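Long-range contacts in vascular protein tyrosine phosphatase 1 (Rattus norvegicus, PDB 3I36), which probably removes phosphate from phosphotyrosine in proteins, as the catalytic domain of a receptor-type tyrosine phosphatase of the cell membrane: residues Gly252-Gln263 against Val272-Arg280; Val79-Lys88 against Asp97-Met105. One frame throughout, in Å; residues are numbered along the deposited sequence.

Contact 1 of 2, residues Gly252-Gln263 against Val272-Arg280; sequences GTFIAIDRLIYQ and VYGIVYDLR
Ile275 and Leu279, one turn apart on helix 272-280, push as knobs into successive holes on helix 252-263. Ile275 sits among Ala256, Arg259, Leu260 and Gln263; Leu279 fills the next hole, among Gly252, Ile255, Ala256 and Arg259. The helix axes approach to 9.8 Å with their N-to-C directions 135° apart. Packing is closest at the Leu260 end, where Ile275 CD1 lies 3.3 Å from Leu260 CD2, tighter than normal van der Waals contact, and Val272 CG2 rests on the same methyl. Ile275 CG2, placed opposite its own backbone N, settles on Ala256 3.8 Å from its CB. At the other end Leu279 CD1 stands 3.5 Å from Gly252 O, beside a residue with no side chain in the way.

The more open side is polar. Arg259 runs past Ile275, bends at chi3 and lays one guanidinium face, off-centre, over Ile275 CG2. NH1 and NH2 of Arg259 both grip Asp278 OD2, at 2.7 and 2.8 Å, on its anti side, with guanidinium and carboxylate planes 83° apart; both bonds are bent, near 140°. A leucine here in place of Arg259 would probably leave the Asp278 carboxylate without its charged mate and Ile275 CG2 without its polar lid.

Ala256 also touches Leu296 of helix 290-305, Ile257 and Ile261 pack on helix 218-231, and Val276 leans on Leu53 of helix 28-53, so the pair is packed among helices that come before and after the phosphate-binding loop in the chain.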
loop_
_atom_site.group_PDB
_atom_site.type_symbol
_atom_site.label_atom_id
_atom_site.label_comp_id
_atom_site.label_asym_id
_atom_site.label_seq_id
_atom_site.Cartn_x
_atom_site.Cartn_y
_atom_site.Cartn_z
ATOM N N GLY A 252 1.882 4.113 -0.962
ATOM C CA GLY A 252 3.213 4.115 -1.545
ATOM C C GLY A 252 4.240 4.416 -0.484
ATOM O O GLY A 252 5.333 3.870 -0.482
ATOM N N THR A 253 3.890 5.316 0.425
ATOM C CA THR A 253 4.792 5.671 1.504
ATOM C C THR A 253 5.069 4.448 2.369
ATOM O O THR A 253 6.213 4.134 2.668
ATOM C CB THR A 253 4.211 6.827 2.336
ATOM O OG1 THR A 253 4.000 7.948 1.474
ATOM C CG2 THR A 253 5.162 7.237 3.454
ATOM N N PHE A 254 4.018 3.740 2.741
ATOM C CA PHE A 254 4.190 2.563 3.562
ATOM C C PHE A 254 5.050 1.522 2.837
ATOM O O PHE A 254 5.981 0.942 3.406
ATOM C CB PHE A 254 2.843 1.961 3.893
ATOM C CG PHE A 254 2.950 0.669 4.634
ATOM C CD1 PHE A 254 3.073 0.666 6.010
ATOM C CD2 PHE A 254 2.976 -0.525 3.956
ATOM C CE1 PHE A 254 3.193 -0.506 6.705
ATOM C CE2 PHE A 254 3.103 -1.718 4.648
ATOM C CZ PHE A 254 3.205 -1.697 6.034
ATOM N N ILE A 255 4.736 1.279 1.573
ATOM C CA ILE A 255 5.484 0.272 0.837
ATOM C C ILE A 255 6.945 0.681 0.737
ATOM O O ILE A 255 7.861 -0.133 0.946
ATOM C CB ILE A 255 4.909 0.053 -0.555
ATOM C CG1 ILE A 255 3.551 -0.652 -0.445
ATOM C CG2 ILE A 255 5.899 -0.767 -1.407
ATOM C CD1 ILE A 255 2.871 -0.815 -1.777
ATOM N N ALA A 256 7.171 1.956 0.450
ATOM C CA ALA A 256 8.545 2.440 0.327
ATOM C C ALA A 256 9.274 2.287 1.651
ATOM O O ALA A 256 10.428 1.880 1.682
ATOM C CB ALA A 256 8.565 3.901 -0.126
ATOM N N ILE A 257 8.605 2.604 2.754
ATOM C CA ILE A 257 9.260 2.499 4.050
ATOM C C ILE A 257 9.664 1.048 4.290
ATOM O O ILE A 257 10.752 0.745 4.780
ATOM C CB ILE A 257 8.290 2.889 5.165
ATOM C CG1 ILE A 257 8.085 4.400 5.182
ATOM C CG2 ILE A 257 8.796 2.394 6.514
ATOM C CD1 ILE A 257 6.938 4.822 6.096
ATOM N N ASP A 258 8.778 0.139 3.934
ATOM C CA ASP A 258 9.063 -1.275 4.164
ATOM C C ASP A 258 10.299 -1.673 3.375
ATOM O O ASP A 258 11.205 -2.356 3.878
ATOM C CB ASP A 258 7.874 -2.136 3.751
ATOM C CG ASP A 258 8.140 -3.618 3.947
ATOM O OD1 ASP A 258 8.334 -4.047 5.101
ATOM O OD2 ASP A 258 8.152 -4.351 2.942
ATOM N N ARG A 259 10.333 -1.235 2.128
ATOM C CA ARG A 259 11.442 -1.554 1.257
ATOM C C ARG A 259 12.740 -0.920 1.733
ATOM O O ARG A 259 13.789 -1.559 1.704
ATOM C CB ARG A 259 11.111 -1.129 -0.163
ATOM C CG ARG A 259 9.980 -1.964 -0.745
ATOM C CD ARG A 259 9.603 -1.491 -2.126
ATOM N NE ARG A 259 10.729 -1.563 -3.049
ATOM C CZ ARG A 259 10.622 -1.415 -4.366
ATOM N NH1 ARG A 259 9.429 -1.215 -4.912
ATOM N NH2 ARG A 259 11.704 -1.469 -5.134
ATOM N N LEU A 260 12.660 0.333 2.170
ATOM C CA LEU A 260 13.827 1.040 2.670
ATOM C C LEU A 260 14.399 0.347 3.883
ATOM O O LEU A 260 15.612 0.264 4.043
ATOM C CB LEU A 260 13.446 2.463 3.049
ATOM C CG LEU A 260 13.314 3.336 1.813
ATOM C CD1 LEU A 260 12.525 4.575 2.169
ATOM C CD2 LEU A 260 14.716 3.670 1.293
ATOM N N ILE A 261 13.529 -0.136 4.761
ATOM C CA ILE A 261 14.030 -0.790 5.965
ATOM C C ILE A 261 14.809 -2.039 5.597
ATOM O O ILE A 261 15.900 -2.279 6.120
ATOM C CB ILE A 261 12.898 -1.125 6.948
ATOM C CG1 ILE A 261 12.303 0.181 7.515
ATOM C CG2 ILE A 261 13.403 -2.051 8.048
ATOM C CD1 ILE A 261 10.992 -0.025 8.295
ATOM N N TYR A 262 14.275 -2.833 4.675
ATOM C CA TYR A 262 15.026 -4.010 4.249
ATOM C C TYR A 262 16.375 -3.616 3.670
ATOM O O TYR A 262 17.391 -4.235 3.964
ATOM C CB TYR A 262 14.269 -4.778 3.196
ATOM C CG TYR A 262 13.226 -5.708 3.749
ATOM C CD1 TYR A 262 13.583 -6.773 4.565
ATOM C CD2 TYR A 262 11.889 -5.546 3.421
ATOM C CE1 TYR A 262 12.630 -7.640 5.058
ATOM C CE2 TYR A 262 10.925 -6.411 3.897
ATOM C CZ TYR A 262 11.299 -7.458 4.718
ATOM O OH TYR A 262 10.340 -8.325 5.182
ATOM N N GLN A 263 16.360 -2.593 2.828
ATOM C CA GLN A 263 17.550 -2.066 2.171
ATOM C C GLN A 263 18.595 -1.696 3.219
ATOM O O GLN A 263 19.763 -2.053 3.132
ATOM C CB GLN A 263 17.142 -0.799 1.419
ATOM C CG GLN A 263 17.567 -0.699 -0.026
ATOM C CD GLN A 263 16.819 0.411 -0.756
ATOM O OE1 GLN A 263 16.644 1.514 -0.229
ATOM N NE2 GLN A 263 16.377 0.124 -1.970
ATOM N N VAL A 272 15.807 5.841 -1.923
ATOM C CA VAL A 272 14.409 6.189 -1.828
ATOM C C VAL A 272 13.942 6.501 -3.236
ATOM O O VAL A 272 12.864 6.104 -3.652
ATOM C CB VAL A 272 14.232 7.425 -0.953
ATOM C CG1 VAL A 272 12.756 7.857 -0.923
ATOM C CG2 VAL A 272 14.758 7.142 0.458
ATOM N N TYR A 273 14.777 7.236 -3.959
ATOM C CA TYR A 273 14.447 7.624 -5.313
ATOM C C TYR A 273 14.165 6.374 -6.146
ATOM O O TYR A 273 13.160 6.301 -6.837
ATOM C CB TYR A 273 15.585 8.425 -5.924
ATOM C CG TYR A 273 15.265 8.911 -7.315
ATOM C CD1 TYR A 273 14.688 10.155 -7.517
ATOM C CD2 TYR A 273 15.530 8.121 -8.419
ATOM C CE1 TYR A 273 14.389 10.602 -8.780
ATOM C CE2 TYR A 273 15.237 8.557 -9.694
ATOM C CZ TYR A 273 14.665 9.798 -9.864
ATOM O OH TYR A 273 14.370 10.240 -11.128
ATOM N N GLY A 274 15.058 5.397 -6.063
ATOM C CA GLY A 274 14.933 4.166 -6.829
ATOM C C GLY A 274 13.688 3.393 -6.447
ATOM O O GLY A 274 13.013 2.806 -7.293
ATOM N N ILE A 275 13.370 3.403 -5.163
ATOM C CA ILE A 275 12.169 2.733 -4.716
ATOM C C ILE A 275 10.940 3.428 -5.272
ATOM O O ILE A 275 10.074 2.787 -5.854
ATOM C CB ILE A 275 12.096 2.683 -3.188
ATOM C CG1 ILE A 275 13.145 1.694 -2.680
ATOM C CG2 ILE A 275 10.701 2.241 -2.729
ATOM C CD1 ILE A 275 13.453 1.852 -1.198
ATOM N N VAL A 276 10.858 4.742 -5.104
ATOM C CA VAL A 276 9.648 5.433 -5.521
ATOM C C VAL A 276 9.530 5.335 -7.021
ATOM O O VAL A 276 8.446 5.140 -7.549
ATOM C CB VAL A 276 9.617 6.899 -5.059
ATOM C CG1 VAL A 276 8.365 7.605 -5.611
ATOM C CG2 VAL A 276 9.655 6.940 -3.515
ATOM N N TYR A 277 10.659 5.457 -7.707
ATOM C CA TYR A 277 10.673 5.281 -9.153
ATOM C C TYR A 277 10.022 3.952 -9.533
ATOM O O TYR A 277 9.106 3.885 -10.370
ATOM C CB TYR A 277 12.107 5.304 -9.650
ATOM C CG TYR A 277 12.203 5.395 -11.144
ATOM C CD1 TYR A 277 12.574 6.586 -11.758
ATOM C CD2 TYR A 277 11.933 4.291 -11.945
ATOM C CE1 TYR A 277 12.665 6.677 -13.130
ATOM C CE2 TYR A 277 12.022 4.375 -13.324
ATOM C CZ TYR A 277 12.391 5.574 -13.904
ATOM O OH TYR A 277 12.474 5.672 -15.269
ATOM N N ASP A 278 10.506 2.894 -8.911
ATOM C CA ASP A 278 9.950 1.569 -9.113
ATOM C C ASP A 278 8.443 1.545 -8.817
ATOM O O ASP A 278 7.655 1.025 -9.598
ATOM C CB ASP A 278 10.669 0.590 -8.199
ATOM C CG ASP A 278 10.295 -0.839 -8.477
ATOM O OD1 ASP A 278 10.106 -1.201 -9.656
ATOM O OD2 ASP A 278 10.224 -1.598 -7.502
ATOM N N LEU A 279 8.043 2.113 -7.691
ATOM C CA LEU A 279 6.620 2.175 -7.379
ATOM C C LEU A 279 5.851 2.869 -8.488
ATOM O O LEU A 279 4.814 2.376 -8.926
ATOM C CB LEU A 279 6.375 2.864 -6.040
ATOM C CG LEU A 279 7.010 2.145 -4.846
ATOM C CD1 LEU A 279 6.649 2.903 -3.576
ATOM C CD2 LEU A 279 6.554 0.691 -4.774
ATOM N N ARG A 280 6.364 4.005 -8.949
ATOM C CA ARG A 280 5.698 4.748 -10.016
ATOM C C ARG A 280 5.608 3.969 -11.326
ATOM O O ARG A 280 4.705 4.204 -12.121
ATOM C CB ARG A 280 6.416 6.058 -10.298
ATOM C CG ARG A 280 6.340 7.056 -9.169
ATOM C CD ARG A 280 4.969 7.707 -9.068
ATOM N NE ARG A 280 5.014 8.591 -7.920
ATOM C CZ ARG A 280 5.531 9.810 -7.945
ATOM N NH1 ARG A 280 5.998 10.313 -9.085
ATOM N NH2 ARG A 280 5.579 10.529 -6.825
#

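Contact 2 of 2, residues Val79-Lys88 against Asp97-Met105; sequences VLPYDISRVK and DDYINANYM
The edge of the large mixed sheet of the phosphatase domain is where Val79-Lys88 meets Asp97-Met105, strand 86-88 crossing outermost strand 102-105 at 110°. Two backbone bonds join them, Tyr104 N to Ser85 O and Val87 N to Ala102 O, each 2.9 Å. Between them Arg86 and Asn103 form an antiparallel non-hydrogen-bonded pair with diverging side chains. Val87 CG2 stands over the centre of one Tyr104 face, a CH-pi contact 3.9 Å from the centroid, and also meets Ala102 CB. Arg86, extended from CG to NE, reaches Asp98 end-on: NH1 approaches OD1 (2.9 Å) from above the carboxylate plane, while NH2 meets OD2 (2.8 Å) on its syn side. Farther along, Asn101 CG swings anti to its own N (chi1 -168°), which brings ND2 in the carbonyl plane to Val79 O, 2.7 Å away at 166°. Asn74 is a second partner of ND2, and also bonds the Tyr99 hydroxyl, which lies against Pro81.

A water accepts from Arg86 NH1 and Ile100 N and donates to Val87 O, bridging the two segments where the strands part. Gripped by two nitrogens, Asp98 probably stays ionised, and charge pairing here supplements a short run of backbone bonds.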
loop_
_atom_site.group_PDB
_atom_site.type_symbol
_atom_site.label_atom_id
_atom_site.label_comp_id
_atom_site.label_asym_id
_atom_site.label_seq_id
_atom_site.Cartn_x
_atom_site.Cartn_y
_atom_site.Cartn_z
ATOM N N VAL A 79 -6.585 8.003 -10.816
ATOM C CA VAL A 79 -5.739 6.988 -10.224
ATOM C C VAL A 79 -6.103 5.650 -10.817
ATOM O O VAL A 79 -6.991 4.944 -10.332
ATOM C CB VAL A 79 -5.862 6.957 -8.706
ATOM C CG1 VAL A 79 -4.957 5.878 -8.147
ATOM C CG2 VAL A 79 -5.493 8.335 -8.129
ATOM N N LEU A 80 -5.437 5.330 -11.915
ATOM C CA LEU A 80 -5.779 4.147 -12.678
ATOM C C LEU A 80 -4.582 3.232 -12.722
ATOM O O LEU A 80 -3.468 3.680 -12.960
ATOM C CB LEU A 80 -6.143 4.527 -14.104
ATOM C CG LEU A 80 -7.223 5.594 -14.195
ATOM C CD1 LEU A 80 -7.513 5.868 -15.656
ATOM C CD2 LEU A 80 -8.488 5.144 -13.465
ATOM N N PRO A 81 -4.828 1.938 -12.539
ATOM C CA PRO A 81 -3.745 0.959 -12.562
ATOM C C PRO A 81 -3.175 0.844 -13.972
ATOM O O PRO A 81 -3.927 0.774 -14.945
ATOM C CB PRO A 81 -4.451 -0.340 -12.176
ATOM C CG PRO A 81 -5.913 -0.129 -12.635
ATOM C CD PRO A 81 -6.134 1.324 -12.244
ATOM N N TYR A 82 -1.853 0.813 -14.083
ATOM C CA TYR A 82 -1.234 0.515 -15.360
ATOM C C TYR A 82 -1.481 -0.945 -15.699
ATOM O O TYR A 82 -1.438 -1.810 -14.826
ATOM C CB TYR A 82 0.272 0.792 -15.319
ATOM C CG TYR A 82 0.576 2.214 -14.953
ATOM C CD1 TYR A 82 -0.047 3.261 -15.625
ATOM C CD2 TYR A 82 1.488 2.521 -13.946
ATOM C CE1 TYR A 82 0.211 4.577 -15.298
ATOM C CE2 TYR A 82 1.760 3.844 -13.610
ATOM C CZ TYR A 82 1.119 4.864 -14.291
ATOM O OH TYR A 82 1.375 6.172 -13.986
ATOM N N ASP A 83 -1.751 -1.200 -16.971
ATOM C CA ASP A 83 -1.999 -2.553 -17.451
ATOM C C ASP A 83 -0.829 -3.461 -17.130
ATOM O O ASP A 83 -0.999 -4.636 -16.826
ATOM C CB ASP A 83 -2.191 -2.526 -18.958
ATOM C CG ASP A 83 -3.438 -1.771 -19.364
ATOM O OD1 ASP A 83 -4.445 -1.908 -18.652
ATOM O OD2 ASP A 83 -3.407 -1.028 -20.369
ATOM N N ILE A 84 0.369 -2.910 -17.209
ATOM C CA ILE A 84 1.554 -3.742 -17.095
ATOM C C ILE A 84 1.686 -4.401 -15.718
ATOM O O ILE A 84 2.373 -5.404 -15.568
ATOM C CB ILE A 84 2.826 -2.925 -17.412
ATOM C CG1 ILE A 84 4.013 -3.853 -17.668
ATOM C CG2 ILE A 84 3.107 -1.921 -16.303
ATOM C CD1 ILE A 84 5.167 -3.161 -18.354
ATOM N N SER A 85 1.020 -3.837 -14.719
ATOM C CA SER A 85 1.209 -4.286 -13.352
ATOM C C SER A 85 -0.116 -4.538 -12.658
ATOM O O SER A 85 -0.146 -4.873 -11.477
ATOM C CB SER A 85 1.966 -3.206 -12.568
ATOM O OG SER A 85 1.261 -1.971 -12.649
ATOM N N ARG A 86 -1.215 -4.369 -13.385
ATOM C CA ARG A 86 -2.503 -4.402 -12.727
ATOM C C ARG A 86 -2.806 -5.819 -12.261
ATOM O O ARG A 86 -2.376 -6.807 -12.870
ATOM C CB ARG A 86 -3.615 -3.856 -13.635
ATOM C CG ARG A 86 -4.009 -4.778 -14.759
ATOM C CD ARG A 86 -5.163 -4.176 -15.534
ATOM N NE ARG A 86 -5.579 -5.051 -16.612
ATOM C CZ ARG A 86 -6.650 -5.833 -16.549
ATOM N NH1 ARG A 86 -7.405 -5.834 -15.459
ATOM N NH2 ARG A 86 -6.957 -6.605 -17.574
ATOM N N VAL A 87 -3.531 -5.905 -11.158
ATOM C CA VAL A 87 -3.938 -7.185 -10.624
ATOM C C VAL A 87 -5.129 -7.643 -11.451
ATOM O O VAL A 87 -6.129 -6.942 -11.538
ATOM C CB VAL A 87 -4.334 -7.054 -9.153
ATOM C CG1 VAL A 87 -4.822 -8.378 -8.615
ATOM C CG2 VAL A 87 -3.147 -6.507 -8.324
ATOM N N LYS A 88 -5.020 -8.816 -12.059
ATOM C CA LYS A 88 -6.095 -9.325 -12.899
ATOM C C LYS A 88 -6.818 -10.427 -12.162
ATOM O O LYS A 88 -6.201 -11.392 -11.737
ATOM C CB LYS A 88 -5.535 -9.864 -14.211
ATOM C CG LYS A 88 -4.869 -8.805 -15.059
ATOM C CD LYS A 88 -4.241 -9.407 -16.298
ATOM C CE LYS A 88 -3.252 -8.437 -16.924
ATOM N NZ LYS A 88 -2.624 -8.989 -18.160
ATOM N N ASP A 97 -14.524 -8.548 -15.842
ATOM C CA ASP A 97 -14.563 -9.161 -14.518
ATOM C C ASP A 97 -13.157 -9.230 -13.926
ATOM O O ASP A 97 -12.995 -9.393 -12.728
ATOM C CB ASP A 97 -15.099 -10.580 -14.604
ATOM C CG ASP A 97 -16.560 -10.633 -14.957
ATOM O OD1 ASP A 97 -17.242 -9.584 -14.896
ATOM O OD2 ASP A 97 -17.014 -11.741 -15.284
ATOM N N ASP A 98 -12.137 -9.130 -14.766
ATOM C CA ASP A 98 -10.777 -9.300 -14.270
ATOM C C ASP A 98 -10.296 -8.037 -13.572
ATOM O O ASP A 98 -9.216 -7.998 -12.979
ATOM C CB ASP A 98 -9.819 -9.711 -15.400
ATOM C CG ASP A 98 -9.406 -8.544 -16.308
ATOM O OD1 ASP A 98 -9.771 -7.370 -16.069
ATOM O OD2 ASP A 98 -8.678 -8.815 -17.280
ATOM N N TYR A 99 -11.125 -7.010 -13.609
ATOM C CA TYR A 99 -10.621 -5.686 -13.302
ATOM C C TYR A 99 -10.779 -5.307 -11.855
ATOM O O TYR A 99 -11.856 -5.436 -11.269
ATOM C CB TYR A 99 -11.285 -4.605 -14.149
ATOM C CG TYR A 99 -10.678 -3.278 -13.824
ATOM C CD1 TYR A 99 -9.479 -2.888 -14.412
ATOM C CD2 TYR A 99 -11.258 -2.439 -12.880
ATOM C CE1 TYR A 99 -8.883 -1.690 -14.089
ATOM C CE2 TYR A 99 -10.673 -1.217 -12.555
ATOM C CZ TYR A 99 -9.476 -0.859 -13.169
ATOM O OH TYR A 99 -8.877 0.326 -12.856
ATOM N N ILE A 100 -9.689 -4.807 -11.294
ATOM C CA ILE A 100 -9.753 -4.140 -10.014
ATOM C C ILE A 100 -8.687 -3.069 -10.027
ATOM O O ILE A 100 -7.628 -3.222 -10.655
ATOM C CB ILE A 100 -9.524 -5.112 -8.849
ATOM C CG1 ILE A 100 -9.668 -4.371 -7.504
ATOM C CG2 ILE A 100 -8.152 -5.779 -9.005
ATOM C CD1 ILE A 100 -9.958 -5.295 -6.319
ATOM N N ASN A 101 -8.977 -1.962 -9.367
ATOM C CA ASN A 101 -8.027 -0.885 -9.324
ATOM C C ASN A 101 -6.956 -1.238 -8.311
ATOM O O ASN A 101 -7.076 -0.928 -7.126
ATOM C CB ASN A 101 -8.690 0.425 -8.951
ATOM C CG ASN A 101 -7.766 1.592 -9.177
ATOM O OD1 ASN A 101 -6.620 1.576 -8.715
ATOM N ND2 ASN A 101 -8.235 2.595 -9.914
ATOM N N ALA A 102 -5.936 -1.933 -8.796
ATOM C CA ALA A 102 -4.884 -2.479 -7.952
ATOM C C ALA A 102 -3.723 -2.850 -8.845
ATOM O O ALA A 102 -3.910 -3.264 -9.995
ATOM C CB ALA A 102 -5.380 -3.724 -7.204
ATOM N N ASN A 103 -2.515 -2.715 -8.315
ATOM C CA ASN A 103 -1.333 -3.145 -9.043
ATOM C C ASN A 103 -0.419 -3.887 -8.102
ATOM O O ASN A 103 -0.342 -3.557 -6.920
ATOM C CB ASN A 103 -0.552 -1.944 -9.569
ATOM C CG ASN A 103 -1.327 -1.168 -10.586
ATOM O OD1 ASN A 103 -1.290 -1.465 -11.788
ATOM N ND2 ASN A 103 -2.037 -0.168 -10.117
ATOM N N TYR A 104 0.292 -4.862 -8.649
ATOM C CA TYR A 104 1.364 -5.502 -7.914
ATOM C C TYR A 104 2.470 -4.487 -7.785
ATOM O O TYR A 104 2.852 -3.861 -8.761
ATOM C CB TYR A 104 1.890 -6.697 -8.679
ATOM C CG TYR A 104 0.856 -7.755 -8.875
ATOM C CD1 TYR A 104 0.511 -8.618 -7.843
ATOM C CD2 TYR A 104 0.221 -7.900 -10.099
ATOM C CE1 TYR A 104 -0.456 -9.603 -8.033
ATOM C CE2 TYR A 104 -0.726 -8.870 -10.297
ATOM C CZ TYR A 104 -1.061 -9.721 -9.266
ATOM O OH TYR A 104 -2.021 -10.679 -9.486
ATOM N N MET A 105 2.991 -4.336 -6.579
ATOM C CA MET A 105 4.094 -3.427 -6.355
ATOM C C MET A 105 5.240 -4.261 -5.835
ATOM O O MET A 105 5.067 -5.063 -4.909
ATOM C CB MET A 105 3.708 -2.364 -5.327
ATOM C CG MET A 105 2.305 -1.833 -5.526
ATOM S SD MET A 105 2.130 -0.894 -7.055
ATOM C CE MET A 105 3.576 0.145 -6.824
HETATM O O HOH W 1 -7.028 -4.899 -12.779
HETATM O O HOH W 2 -2.720 -10.652 -12.113
#

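In the fold
Both contacts are largely buried, their centres 19 Å apart, but they hold different parts of the domain. Contact 1 joins two helices on the C-terminal side of the probable catalytic Cys244; contact 2 fastens an irregular chain to the border of the sheet. The first relies on interlocking aliphatic side chains with one salt bridge at its more open flank, the second on backbone bonds, one side-chain amide and bound water, its own salt bridge tying Arg86 to Asp98, before the corner at Asn101. They meet through Met105, which packs on Ile255 and Leu279, and through Tyr82 against Arg280. Each approaches the probable substrate site: Gly252 near Cys244, Val79 near Val248 and Gln288.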